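Local atomic coordinates of response regulator (Pseudomonas putida, PDB entry 3HDV), a protein that probably acts as a two-component response regulator, its receiver domain taking up a phosphoryl group from a partner kinase and so controlling gene expression. Residues B[58-62]-B[89-95]; B[7-13]-B[32-37]; B[71-75]-B[99-104]. One frame throughout, in Å; residues are numbered along the deposited sequence.

Contact 1: residues B[58-62]-B[89-95]; sequences TDLRM and GDTDVEE
The phosphoacceptor site of the receiver domain is framed here by two loops, where D59, the predicted but here unmodified phosphorylation residue, meets G89. G89 N donates a nearly straight bond to D59 OD1, 3.0 Å long, arriving on the syn side but 32° out of the carboxylate plane. The same oxygen takes R61 N at 3.2 Å from above that plane, closing an Asx turn, and L60 N on its anti side. Three backbone donors thus grip OD1 and fix the turn of the carboxylate; the D59 side chain also touches S88 and D14.

Farther out, R61 meets E95 end-on: NH1 reaches OE1 at 2.9 Å and NH2 reaches OE2 at 3.0 Å, each on a syn lone pair, with the guanidinium and carboxylate planes 17° apart. The extended E95 chain comes from the opposite direction to the bent arginine, and L60 CD1 packs against E95 CD at 3.8 Å. R61 NH1 also donates in plane to D90 O at 2.7 Å, while T91 OG1 gives its hydrogen to E95 OE1. Were E95 an alanine, the R61 guanidinium would probably be left without its charged mate, freer to turn about the D90 carbonyl, and T91 OG1 would lack this acceptor. An aspartate at the carboxyl end of a parallel strand, held by the neighbouring loops, is typical of the phosphorylation site in CheY-like receiver domains.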
ATOM      1  N   THR B  58     -12.403   2.129   4.744  1.00 27.19           N
ATOM      2  CA  THR B  58     -12.606   0.717   4.984  1.00 26.96           C
ATOM      3  C   THR B  58     -12.994  -0.117   3.761  1.00 26.52           C
ATOM      4  O   THR B  58     -13.671   0.361   2.850  1.00 25.63           O
ATOM      5  CB  THR B  58     -13.639   0.469   6.141  1.00 27.57           C
ATOM      6  OG1 THR B  58     -13.612  -0.916   6.507  1.00 25.85           O
ATOM      7  CG2 THR B  58     -15.053   0.809   5.697  1.00 26.51           C
ATOM      8  N   ASP B  59     -12.524  -1.366   3.741  1.00 28.23           N
ATOM      9  CA  ASP B  59     -13.075  -2.411   2.824  1.00 28.87           C
ATOM     10  C   ASP B  59     -14.389  -2.910   3.447  1.00 30.57           C
ATOM     11  O   ASP B  59     -14.660  -2.679   4.654  1.00 30.93           O
ATOM     12  CB  ASP B  59     -12.049  -3.553   2.613  1.00 28.98           C
ATOM     13  CG  ASP B  59     -12.295  -4.372   1.315  1.00 30.19           C
ATOM     14  OD1 ASP B  59     -13.413  -4.363   0.729  1.00 28.95           O
ATOM     15  OD2 ASP B  59     -11.375  -5.063   0.892  1.00 31.20           O
ATOM     16  N   LEU B  60     -15.229  -3.543   2.628  1.00 30.79           N
ATOM     17  CA  LEU B  60     -16.448  -4.185   3.053  1.00 31.64           C
ATOM     18  C   LEU B  60     -16.184  -5.672   3.310  1.00 32.62           C
ATOM     19  O   LEU B  60     -16.752  -6.269   4.201  1.00 32.26           O
ATOM     20  CB  LEU B  60     -17.504  -4.016   1.958  1.00 31.41           C
ATOM     21  CG  LEU B  60     -18.068  -2.582   1.824  1.00 30.87           C
ATOM     22  CD1 LEU B  60     -19.200  -2.676   0.820  1.00 32.70           C
ATOM     23  CD2 LEU B  60     -18.569  -1.949   3.171  1.00 30.35           C
ATOM     24  N   ARG B  61     -15.286  -6.230   2.512  1.00 33.60           N
ATOM     25  CA  ARG B  61     -14.944  -7.639   2.490  1.00 35.44           C
ATOM     26  C   ARG B  61     -13.849  -7.957   3.544  1.00 35.14           C
ATOM     27  O   ARG B  61     -12.652  -7.874   3.277  1.00 35.83           O
ATOM     28  CB  ARG B  61     -14.455  -7.885   1.069  1.00 36.23           C
ATOM     29  CG  ARG B  61     -15.032  -9.069   0.334  1.00 40.69           C
ATOM     30  CD  ARG B  61     -16.536  -9.132   0.041  1.00 38.76           C
ATOM     31  NE  ARG B  61     -17.451  -9.008   1.183  1.00 32.59           N
ATOM     32  CZ  ARG B  61     -18.464  -8.156   1.172  1.00 30.49           C
ATOM     33  NH1 ARG B  61     -18.657  -7.372   0.093  1.00 24.82           N
ATOM     34  NH2 ARG B  61     -19.264  -8.065   2.200  1.00 28.48           N
HETATM   35  N   MSE B  62     -14.258  -8.274   4.752  1.00 36.32           N
HETATM   36  CA  MSE B  62     -13.298  -8.533   5.817  1.00 38.94           C
HETATM   37  C   MSE B  62     -13.792  -9.637   6.705  1.00 38.07           C
HETATM   38  O   MSE B  62     -14.987  -9.793   6.871  1.00 36.68           O
HETATM   39  CB  MSE B  62     -13.037  -7.285   6.658  1.00 37.28           C
HETATM   40  CG  MSE B  62     -12.453  -6.103   5.842  1.00 38.55           C
HETATM   41 SE   MSE B  62     -11.987  -4.575   7.053  1.00 47.68          SE
HETATM   42  CE  MSE B  62     -13.772  -4.262   7.862  1.00 27.98           C
ATOM     43  N   GLY B  89     -13.735  -4.382  -2.279  1.00 32.42           N
ATOM     44  CA  GLY B  89     -13.660  -5.547  -3.158  1.00 35.66           C
ATOM     45  C   GLY B  89     -15.041  -5.958  -3.662  1.00 36.61           C
ATOM     46  O   GLY B  89     -15.965  -5.152  -3.655  1.00 37.36           O
ATOM     47  N   ASP B  90     -15.202  -7.213  -4.071  1.00 37.39           N
ATOM     48  CA  ASP B  90     -16.498  -7.721  -4.585  1.00 38.39           C
ATOM     49  C   ASP B  90     -17.691  -7.344  -3.699  1.00 37.54           C
ATOM     50  O   ASP B  90     -17.690  -7.591  -2.471  1.00 37.70           O
ATOM     51  CB  ASP B  90     -16.474  -9.259  -4.719  1.00 40.12           C
ATOM     52  CG  ASP B  90     -15.418  -9.768  -5.734  1.00 44.48           C
ATOM     53  OD1 ASP B  90     -14.871  -8.972  -6.572  1.00 49.30           O
ATOM     54  OD2 ASP B  90     -15.118 -10.989  -5.664  1.00 51.55           O
ATOM     55  N   THR B  91     -18.696  -6.738  -4.309  1.00 35.07           N
ATOM     56  CA  THR B  91     -19.867  -6.290  -3.559  1.00 34.45           C
ATOM     57  C   THR B  91     -21.033  -6.388  -4.562  1.00 34.77           C
ATOM     58  O   THR B  91     -20.895  -7.075  -5.577  1.00 36.25           O
ATOM     59  CB  THR B  91     -19.667  -4.845  -2.948  1.00 33.22           C
ATOM     60  OG1 THR B  91     -20.897  -4.376  -2.358  1.00 32.26           O
ATOM     61  CG2 THR B  91     -19.220  -3.810  -4.010  1.00 33.89           C
ATOM     62  N   ASP B  92     -22.148  -5.723  -4.319  1.00 33.34           N
ATOM     63  CA  ASP B  92     -23.277  -5.823  -5.243  1.00 33.74           C
ATOM     64  C   ASP B  92     -24.157  -4.654  -4.914  1.00 32.64           C
ATOM     65  O   ASP B  92     -23.875  -3.927  -3.959  1.00 31.63           O
ATOM     66  CB  ASP B  92     -24.050  -7.125  -5.042  1.00 33.81           C
ATOM     67  CG  ASP B  92     -24.400  -7.373  -3.559  1.00 36.26           C
ATOM     68  OD1 ASP B  92     -25.127  -6.584  -2.973  1.00 36.76           O
ATOM     69  OD2 ASP B  92     -23.933  -8.368  -2.966  1.00 43.53           O
ATOM     70  N   VAL B  93     -25.192  -4.468  -5.725  1.00 31.34           N
ATOM     71  CA  VAL B  93     -26.023  -3.310  -5.647  1.00 31.19           C
ATOM     72  C   VAL B  93     -26.730  -3.203  -4.322  1.00 31.68           C
ATOM     73  O   VAL B  93     -26.745  -2.140  -3.744  1.00 31.21           O
ATOM     74  CB  VAL B  93     -27.008  -3.214  -6.844  1.00 31.49           C
ATOM     75  CG1 VAL B  93     -28.059  -2.127  -6.595  1.00 31.56           C
ATOM     76  CG2 VAL B  93     -26.213  -2.948  -8.130  1.00 30.40           C
ATOM     77  N   GLU B  94     -27.307  -4.297  -3.814  1.00 33.12           N
ATOM     78  CA  GLU B  94     -28.054  -4.216  -2.532  1.00 34.27           C
ATOM     79  C   GLU B  94     -27.167  -3.762  -1.394  1.00 31.51           C
ATOM     80  O   GLU B  94     -27.551  -2.908  -0.599  1.00 31.31           O
ATOM     81  CB  GLU B  94     -28.760  -5.562  -2.215  1.00 35.26           C
ATOM     82  CG  GLU B  94     -29.924  -5.758  -3.222  1.00 38.85           C
ATOM     83  CD  GLU B  94     -30.920  -6.880  -2.899  1.00 41.00           C
ATOM     84  OE1 GLU B  94     -30.532  -7.860  -2.188  1.00 45.81           O
ATOM     85  OE2 GLU B  94     -32.105  -6.754  -3.417  1.00 48.06           O
ATOM     86  N   GLU B  95     -25.976  -4.346  -1.315  1.00 30.26           N
ATOM     87  CA  GLU B  95     -25.038  -3.952  -0.282  1.00 29.75           C
ATOM     88  C   GLU B  95     -24.623  -2.459  -0.450  1.00 29.90           C
ATOM     89  O   GLU B  95     -24.552  -1.703   0.532  1.00 29.77           O
ATOM     90  CB  GLU B  95     -23.811  -4.866  -0.293  1.00 28.76           C
ATOM     91  CG  GLU B  95     -22.827  -4.530   0.846  1.00 28.02           C
ATOM     92  CD  GLU B  95     -21.698  -5.479   0.934  1.00 30.57           C
ATOM     93  OE1 GLU B  95     -21.083  -5.812  -0.103  1.00 33.72           O
ATOM     94  OE2 GLU B  95     -21.377  -5.884   2.061  1.00 37.57           O
TER
HETATM   95  O   HOH W   1     -19.639  -5.543   4.248  1.00 40.58           O

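Contact 2: residues B[7-13]-B[32-37]; sequences RPLVLVV and IDAVGA
V10 and V12 bond through their backbones to D33, V35 and A37, joining strands 9-13 and 33-37, the two parallel strands of a beta-alpha-beta crossover whose connecting helix is 17-29. The strand axes approach to 4.5 Å with 28° between their directions, and backbone bonds alternate between the partners. V35 is held from both ends: its N donates to V10 O at 2.9 Å, and its O receives V12 N at 2.7 Å in an almost straight bond. The V10 N to D33 O and A37 N to V12 O bonds extend the pattern along the strands.

Packing is tight on both sides of the sheet. Toward helix 40-49 lie L11, V13, V35 and A37; L11 CD1 lodges between V35 CG2 and A37 CB, 3.9 Å from the latter. Its CG points away from the backbone N (chi1 174°), and chi2 near 67° then sends CD1 across to the neighbouring strand. L9 CD1 in turn meets V35 CG1. On the other face V10, V12 and A34 pack against L27 of helix 17-29, and V10 CG2 touches I32 CG2 at 3.6 Å.

The amino-terminal end is looser. R7 is solvent-exposed, and its NH2 stands 3.9 Å from D33 OD2, a long salt bridge with the oxygen near the edge of the guanidinium. The stronger partner of this carboxylate is R52, which also bonds to R7 O. Where direct strand pairing gives way, a water donates to P8 O at 2.6 Å and accepts from D33 N at 3.0 Å.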
ATOM      1  N   ARG B   7      -3.898  18.084  13.813  1.00 46.04           N
ATOM      2  CA  ARG B   7      -3.312  17.532  12.577  1.00 46.56           C
ATOM      3  C   ARG B   7      -4.196  16.326  12.070  1.00 43.33           C
ATOM      4  O   ARG B   7      -4.648  15.529  12.867  1.00 42.78           O
ATOM      5  CB  ARG B   7      -1.855  17.133  12.800  1.00 46.78           C
ATOM      6  CG  ARG B   7      -1.128  16.741  11.487  1.00 50.41           C
ATOM      7  CD  ARG B   7       0.402  16.666  11.639  1.00 51.94           C
ATOM      8  NE  ARG B   7       0.817  15.486  12.394  1.00 61.32           N
ATOM      9  CZ  ARG B   7       1.581  15.518  13.485  1.00 65.86           C
ATOM     10  NH1 ARG B   7       2.043  16.686  13.945  1.00 67.90           N
ATOM     11  NH2 ARG B   7       1.902  14.377  14.105  1.00 66.09           N
ATOM     12  N   PRO B   8      -4.491  16.259  10.762  1.00 41.71           N
ATOM     13  CA  PRO B   8      -5.342  15.160  10.268  1.00 40.51           C
ATOM     14  C   PRO B   8      -4.711  13.771  10.537  1.00 37.63           C
ATOM     15  O   PRO B   8      -3.498  13.620  10.435  1.00 37.50           O
ATOM     16  CB  PRO B   8      -5.428  15.418   8.738  1.00 40.50           C
ATOM     17  CG  PRO B   8      -5.037  16.858   8.553  1.00 41.39           C
ATOM     18  CD  PRO B   8      -4.065  17.167   9.671  1.00 41.80           C
ATOM     19  N   LEU B   9      -5.554  12.819  10.933  1.00 36.00           N
ATOM     20  CA  LEU B   9      -5.210  11.402  11.002  1.00 32.83           C
ATOM     21  C   LEU B   9      -6.301  10.523  10.313  1.00 32.71           C
ATOM     22  O   LEU B   9      -7.489  10.636  10.648  1.00 33.40           O
ATOM     23  CB  LEU B   9      -5.005  10.992  12.465  1.00 33.16           C
ATOM     24  CG  LEU B   9      -4.644   9.546  12.807  1.00 32.87           C
ATOM     25  CD1 LEU B   9      -3.281   9.247  12.129  1.00 27.83           C
ATOM     26  CD2 LEU B   9      -4.560   9.437  14.334  1.00 31.06           C
ATOM     27  N   VAL B  10      -5.880   9.642   9.377  1.00 30.69           N
ATOM     28  CA  VAL B  10      -6.794   8.725   8.641  1.00 29.21           C
ATOM     29  C   VAL B  10      -6.629   7.333   9.203  1.00 27.51           C
ATOM     30  O   VAL B  10      -5.518   6.913   9.372  1.00 27.97           O
ATOM     31  CB  VAL B  10      -6.511   8.747   7.074  1.00 29.01           C
ATOM     32  CG1 VAL B  10      -7.453   7.788   6.284  1.00 24.81           C
ATOM     33  CG2 VAL B  10      -6.717  10.188   6.526  1.00 26.77           C
ATOM     34  N   LEU B  11      -7.724   6.644   9.544  1.00 26.38           N
ATOM     35  CA  LEU B  11      -7.627   5.232   9.924  1.00 25.40           C
ATOM     36  C   LEU B  11      -7.940   4.364   8.688  1.00 25.03           C
ATOM     37  O   LEU B  11      -9.021   4.433   8.126  1.00 24.35           O
ATOM     38  CB  LEU B  11      -8.671   4.897  10.965  1.00 25.61           C
ATOM     39  CG  LEU B  11      -8.830   3.431  11.399  1.00 24.82           C
ATOM     40  CD1 LEU B  11      -7.586   2.931  12.147  1.00 25.29           C
ATOM     41  CD2 LEU B  11     -10.104   3.351  12.306  1.00 24.70           C
ATOM     42  N   VAL B  12      -7.023   3.503   8.316  1.00 25.64           N
ATOM     43  CA  VAL B  12      -7.260   2.604   7.171  1.00 25.65           C
ATOM     44  C   VAL B  12      -7.584   1.208   7.696  1.00 26.72           C
ATOM     45  O   VAL B  12      -6.755   0.589   8.349  1.00 27.41           O
ATOM     46  CB  VAL B  12      -5.999   2.509   6.296  1.00 25.30           C
ATOM     47  CG1 VAL B  12      -6.213   1.454   5.151  1.00 24.97           C
ATOM     48  CG2 VAL B  12      -5.654   3.913   5.688  1.00 22.75           C
ATOM     49  N   VAL B  13      -8.758   0.693   7.371  1.00 26.67           N
ATOM     50  CA  VAL B  13      -9.161  -0.601   7.899  1.00 25.86           C
ATOM     51  C   VAL B  13      -9.198  -1.621   6.747  1.00 26.04           C
ATOM     52  O   VAL B  13      -9.943  -1.444   5.792  1.00 24.86           O
ATOM     53  CB  VAL B  13     -10.574  -0.502   8.540  1.00 24.77           C
ATOM     54  CG1 VAL B  13     -11.065  -1.847   9.118  1.00 22.33           C
ATOM     55  CG2 VAL B  13     -10.624   0.687   9.523  1.00 24.50           C
ATOM     56  N   ILE B  32      -0.269  13.098   4.481  1.00 39.25           N
ATOM     57  CA  ILE B  32      -1.391  12.791   5.367  1.00 36.66           C
ATOM     58  C   ILE B  32      -1.039  11.607   6.283  1.00 37.11           C
ATOM     59  O   ILE B  32      -0.751  10.493   5.800  1.00 36.09           O
ATOM     60  CB  ILE B  32      -2.671  12.443   4.574  1.00 36.93           C
ATOM     61  CG1 ILE B  32      -3.119  13.625   3.679  1.00 36.53           C
ATOM     62  CG2 ILE B  32      -3.787  11.994   5.520  1.00 34.04           C
ATOM     63  CD1 ILE B  32      -3.963  13.206   2.512  1.00 36.84           C
ATOM     64  N   ASP B  33      -1.073  11.853   7.592  1.00 34.81           N
ATOM     65  CA  ASP B  33      -0.834  10.839   8.596  1.00 36.01           C
ATOM     66  C   ASP B  33      -1.911   9.741   8.537  1.00 33.25           C
ATOM     67  O   ASP B  33      -3.088  10.040   8.362  1.00 32.19           O
ATOM     68  CB  ASP B  33      -0.939  11.500   9.941  1.00 37.64           C
ATOM     69  CG  ASP B  33       0.032  10.978  10.918  1.00 45.16           C
ATOM     70  OD1 ASP B  33       0.666   9.898  10.657  1.00 51.60           O
ATOM     71  OD2 ASP B  33       0.146  11.672  11.973  1.00 53.09           O
ATOM     72  N   ALA B  34      -1.511   8.488   8.700  1.00 31.42           N
ATOM     73  CA  ALA B  34      -2.486   7.394   8.614  1.00 29.66           C
ATOM     74  C   ALA B  34      -2.110   6.277   9.518  1.00 28.47           C
ATOM     75  O   ALA B  34      -0.956   6.040   9.713  1.00 29.67           O
ATOM     76  CB  ALA B  34      -2.606   6.896   7.163  1.00 27.86           C
ATOM     77  N   VAL B  35      -3.098   5.558  10.049  1.00 28.78           N
ATOM     78  CA  VAL B  35      -2.797   4.384  10.878  1.00 28.39           C
ATOM     79  C   VAL B  35      -3.693   3.273  10.392  1.00 28.07           C
ATOM     80  O   VAL B  35      -4.660   3.552   9.700  1.00 28.46           O
ATOM     81  CB  VAL B  35      -3.047   4.637  12.376  1.00 27.56           C
ATOM     82  CG1 VAL B  35      -1.897   5.541  12.936  1.00 29.99           C
ATOM     83  CG2 VAL B  35      -4.427   5.271  12.621  1.00 27.26           C
ATOM     84  N   GLY B  36      -3.365   2.032  10.724  1.00 26.63           N
ATOM     85  CA  GLY B  36      -4.091   0.891  10.167  1.00 27.62           C
ATOM     86  C   GLY B  36      -4.713   0.028  11.223  1.00 28.37           C
ATOM     87  O   GLY B  36      -4.141  -0.110  12.310  1.00 29.38           O
ATOM     88  N   ALA B  37      -5.865  -0.535  10.902  1.00 27.38           N
ATOM     89  CA  ALA B  37      -6.565  -1.522  11.753  1.00 28.20           C
ATOM     90  C   ALA B  37      -6.836  -2.735  10.871  1.00 29.93           C
ATOM     91  O   ALA B  37      -7.184  -2.571   9.667  1.00 28.16           O
ATOM     92  CB  ALA B  37      -7.891  -0.961  12.220  1.00 25.97           C
TER
HETATM   93  O   HOH W   2      -1.586  14.473   8.904  1.00 41.02           O

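Contact 3: residues B[71-75]-B[99-104]; sequences IRTIR and VMHLGV
I71 packs into the junction between V99, L102 and V104 with both branches of its side chain. CG2 lies against L102 CB at 3.8 Å, while CD1 reaches V104 CG1 at 4.1 Å and V99 CG1 at 4.2 Å, crossing each valine at about a right angle. V86 of strand 83-88 touches I71, V99 and V104. I71 lies on helix 67-75 and V99 on helix 93-101, with L102 and V104 in the turn that follows; the two helices lie side by side on one face of the parallel sheet in the doubly wound CheY-like receiver fold. L102 also turns CD1 to R72 CG, 3.8 Å away, so that the aliphatic part of the arginine flanks the leucine. G103 then leaves the helix with positive phi (87°), a conformation in which a side chain would press on the preceding carbonyl. Beyond it R75, bent at chi2 (-62°), brings its NE to L102 O at 2.8 Å, almost in line with the carbonyl bond and in the guanidinium plane. R75 NH1 bonds to L82 O, and NH2 makes a weak bond to a water that donates to G103 O at 3.0 Å.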
ATOM      1  N   ILE B  71     -19.447  -0.322  10.008  1.00 32.54           N
ATOM      2  CA  ILE B  71     -20.115   0.944   9.801  1.00 32.98           C
ATOM      3  C   ILE B  71     -21.401   1.090  10.631  1.00 33.70           C
ATOM      4  O   ILE B  71     -21.633   2.128  11.245  1.00 33.37           O
ATOM      5  CB  ILE B  71     -20.387   1.212   8.257  1.00 32.24           C
ATOM      6  CG1 ILE B  71     -19.034   1.283   7.533  1.00 31.76           C
ATOM      7  CG2 ILE B  71     -21.197   2.484   8.065  1.00 32.14           C
ATOM      8  CD1 ILE B  71     -19.103   1.265   5.989  1.00 31.10           C
ATOM      9  N   ARG B  72     -22.223   0.055  10.650  1.00 35.55           N
ATOM     10  CA  ARG B  72     -23.433   0.061  11.468  1.00 37.87           C
ATOM     11  C   ARG B  72     -23.126   0.311  12.941  1.00 38.08           C
ATOM     12  O   ARG B  72     -23.781   1.125  13.576  1.00 38.99           O
ATOM     13  CB  ARG B  72     -24.152  -1.282  11.363  1.00 38.30           C
ATOM     14  CG  ARG B  72     -25.201  -1.353  10.302  1.00 41.86           C
ATOM     15  CD  ARG B  72     -25.365  -2.816   9.946  1.00 43.72           C
ATOM     16  NE  ARG B  72     -26.278  -2.999   8.839  1.00 45.24           N
ATOM     17  CZ  ARG B  72     -26.413  -4.140   8.174  1.00 46.59           C
ATOM     18  NH1 ARG B  72     -25.683  -5.196   8.508  1.00 47.16           N
ATOM     19  NH2 ARG B  72     -27.284  -4.219   7.177  1.00 46.45           N
ATOM     20  N   THR B  73     -22.126  -0.364  13.493  1.00 38.42           N
ATOM     21  CA  THR B  73     -21.821  -0.101  14.917  1.00 39.18           C
ATOM     22  C   THR B  73     -21.289   1.310  15.138  1.00 40.30           C
ATOM     23  O   THR B  73     -21.545   1.923  16.205  1.00 40.51           O
ATOM     24  CB  THR B  73     -20.856  -1.100  15.530  1.00 38.55           C
ATOM     25  OG1 THR B  73     -19.552  -0.956  14.952  1.00 38.50           O
ATOM     26  CG2 THR B  73     -21.382  -2.509  15.383  1.00 37.96           C
ATOM     27  N   ILE B  74     -20.527   1.837  14.160  1.00 39.45           N
ATOM     28  CA  ILE B  74     -20.054   3.219  14.276  1.00 38.94           C
ATOM     29  C   ILE B  74     -21.239   4.205  14.321  1.00 39.58           C
ATOM     30  O   ILE B  74     -21.267   5.103  15.142  1.00 39.11           O
ATOM     31  CB  ILE B  74     -19.007   3.617  13.191  1.00 38.63           C
ATOM     32  CG1 ILE B  74     -17.719   2.822  13.387  1.00 38.83           C
ATOM     33  CG2 ILE B  74     -18.697   5.122  13.267  1.00 36.98           C
ATOM     34  CD1 ILE B  74     -16.764   2.857  12.187  1.00 37.15           C
ATOM     35  N   ARG B  75     -22.214   4.020  13.441  1.00 39.61           N
ATOM     36  CA  ARG B  75     -23.322   4.945  13.342  1.00 41.08           C
ATOM     37  C   ARG B  75     -24.241   4.872  14.559  1.00 42.44           C
ATOM     38  O   ARG B  75     -25.052   5.766  14.766  1.00 42.82           O
ATOM     39  CB  ARG B  75     -24.141   4.714  12.035  1.00 41.08           C
ATOM     40  CG  ARG B  75     -23.381   5.039  10.748  1.00 39.49           C
ATOM     41  CD  ARG B  75     -22.984   6.489  10.667  1.00 38.81           C
ATOM     42  NE  ARG B  75     -22.345   6.780   9.381  1.00 39.87           N
ATOM     43  CZ  ARG B  75     -21.183   7.397   9.243  1.00 39.84           C
ATOM     44  NH1 ARG B  75     -20.526   7.816  10.329  1.00 34.04           N
ATOM     45  NH2 ARG B  75     -20.677   7.614   8.013  1.00 35.18           N
ATOM     46  N   VAL B  99     -25.037   0.381   2.382  1.00 30.44           N
ATOM     47  CA  VAL B  99     -23.928   1.247   2.815  1.00 30.45           C
ATOM     48  C   VAL B  99     -24.220   2.735   2.591  1.00 31.59           C
ATOM     49  O   VAL B  99     -24.008   3.593   3.504  1.00 31.70           O
ATOM     50  CB  VAL B  99     -22.587   0.805   2.205  1.00 30.92           C
ATOM     51  CG1 VAL B  99     -21.430   1.809   2.564  1.00 28.93           C
ATOM     52  CG2 VAL B  99     -22.256  -0.593   2.712  1.00 30.20           C
HETATM   53  N   MSE B 100     -24.764   3.056   1.422  1.00 31.42           N
HETATM   54  CA  MSE B 100     -25.090   4.454   1.137  1.00 31.91           C
HETATM   55  C   MSE B 100     -26.174   5.023   2.099  1.00 32.40           C
HETATM   56  O   MSE B 100     -26.114   6.189   2.479  1.00 32.08           O
HETATM   57  CB  MSE B 100     -25.418   4.665  -0.361  1.00 31.26           C
HETATM   58  CG  MSE B 100     -24.223   4.403  -1.331  1.00 30.94           C
HETATM   59 SE   MSE B 100     -22.881   5.870  -1.102  1.00 45.20          SE
HETATM   60  CE  MSE B 100     -23.940   7.261  -2.041  1.00 35.60           C
ATOM     61  N   HIS B 101     -27.152   4.212   2.494  1.00 33.33           N
ATOM     62  CA  HIS B 101     -28.111   4.663   3.520  1.00 34.72           C
ATOM     63  C   HIS B 101     -27.466   4.952   4.856  1.00 35.49           C
ATOM     64  O   HIS B 101     -28.024   5.731   5.648  1.00 35.80           O
ATOM     65  CB  HIS B 101     -29.224   3.642   3.764  1.00 34.22           C
ATOM     66  CG  HIS B 101     -30.264   3.579   2.687  1.00 34.60           C
ATOM     67  ND1 HIS B 101     -31.103   4.637   2.398  1.00 33.44           N
ATOM     68  CD2 HIS B 101     -30.687   2.540   1.921  1.00 33.86           C
ATOM     69  CE1 HIS B 101     -31.972   4.264   1.471  1.00 36.13           C
ATOM     70  NE2 HIS B 101     -31.762   2.987   1.189  1.00 33.69           N
ATOM     71  N   LEU B 102     -26.328   4.304   5.127  1.00 36.12           N
ATOM     72  CA  LEU B 102     -25.525   4.603   6.314  1.00 38.15           C
ATOM     73  C   LEU B 102     -24.699   5.908   6.218  1.00 39.12           C
ATOM     74  O   LEU B 102     -24.015   6.281   7.164  1.00 41.99           O
ATOM     75  CB  LEU B 102     -24.670   3.402   6.754  1.00 37.35           C
ATOM     76  CG  LEU B 102     -25.487   2.147   7.132  1.00 37.86           C
ATOM     77  CD1 LEU B 102     -24.649   0.888   7.235  1.00 36.41           C
ATOM     78  CD2 LEU B 102     -26.312   2.371   8.404  1.00 39.50           C
ATOM     79  N   GLY B 103     -24.747   6.613   5.093  1.00 39.17           N
ATOM     80  CA  GLY B 103     -24.209   7.971   5.075  1.00 37.20           C
ATOM     81  C   GLY B 103     -22.721   8.092   4.776  1.00 37.55           C
ATOM     82  O   GLY B 103     -22.094   9.120   5.126  1.00 39.36           O
ATOM     83  N   VAL B 104     -22.118   7.119   4.097  1.00 35.07           N
ATOM     84  CA  VAL B 104     -20.682   7.207   3.837  1.00 32.77           C
ATOM     85  C   VAL B 104     -20.358   8.433   2.971  1.00 32.57           C
ATOM     86  O   VAL B 104     -21.203   8.913   2.255  1.00 34.28           O
ATOM     87  CB  VAL B 104     -20.104   5.875   3.290  1.00 32.41           C
ATOM     88  CG1 VAL B 104     -20.374   4.749   4.266  1.00 29.78           C
ATOM     89  CG2 VAL B 104     -20.671   5.535   1.870  1.00 31.59           C
TER
HETATM   90  O   HOH W   3     -19.440   9.529   6.499  1.00 36.03           O

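Contacts 1 and 2 are about 21 Å apart between centres yet meet at the predicted phosphoacceptor: D59 N approaches V13 O at 3.3 Å, a probable hydrogen bond, and M62 SE packs on V13 CG1 at 3.5 Å. Strand 9-13 therefore carries the sheet of contact 2 up to contact 1. Contact 3 shares helix 93-101 with contact 1, their centres being about 13 Å apart; L60 CD2 rests on V99 CG2 at 4.0 Å, and T58 CG2 on I71 CD1 at 4.1 Å. Contacts 2 and 3 stay about 7 Å apart at their nearest atoms. Contact 1 packs V93 and E94 on the second subunit; contact 3 hydrogen-bonds H101 to D106 of that chain.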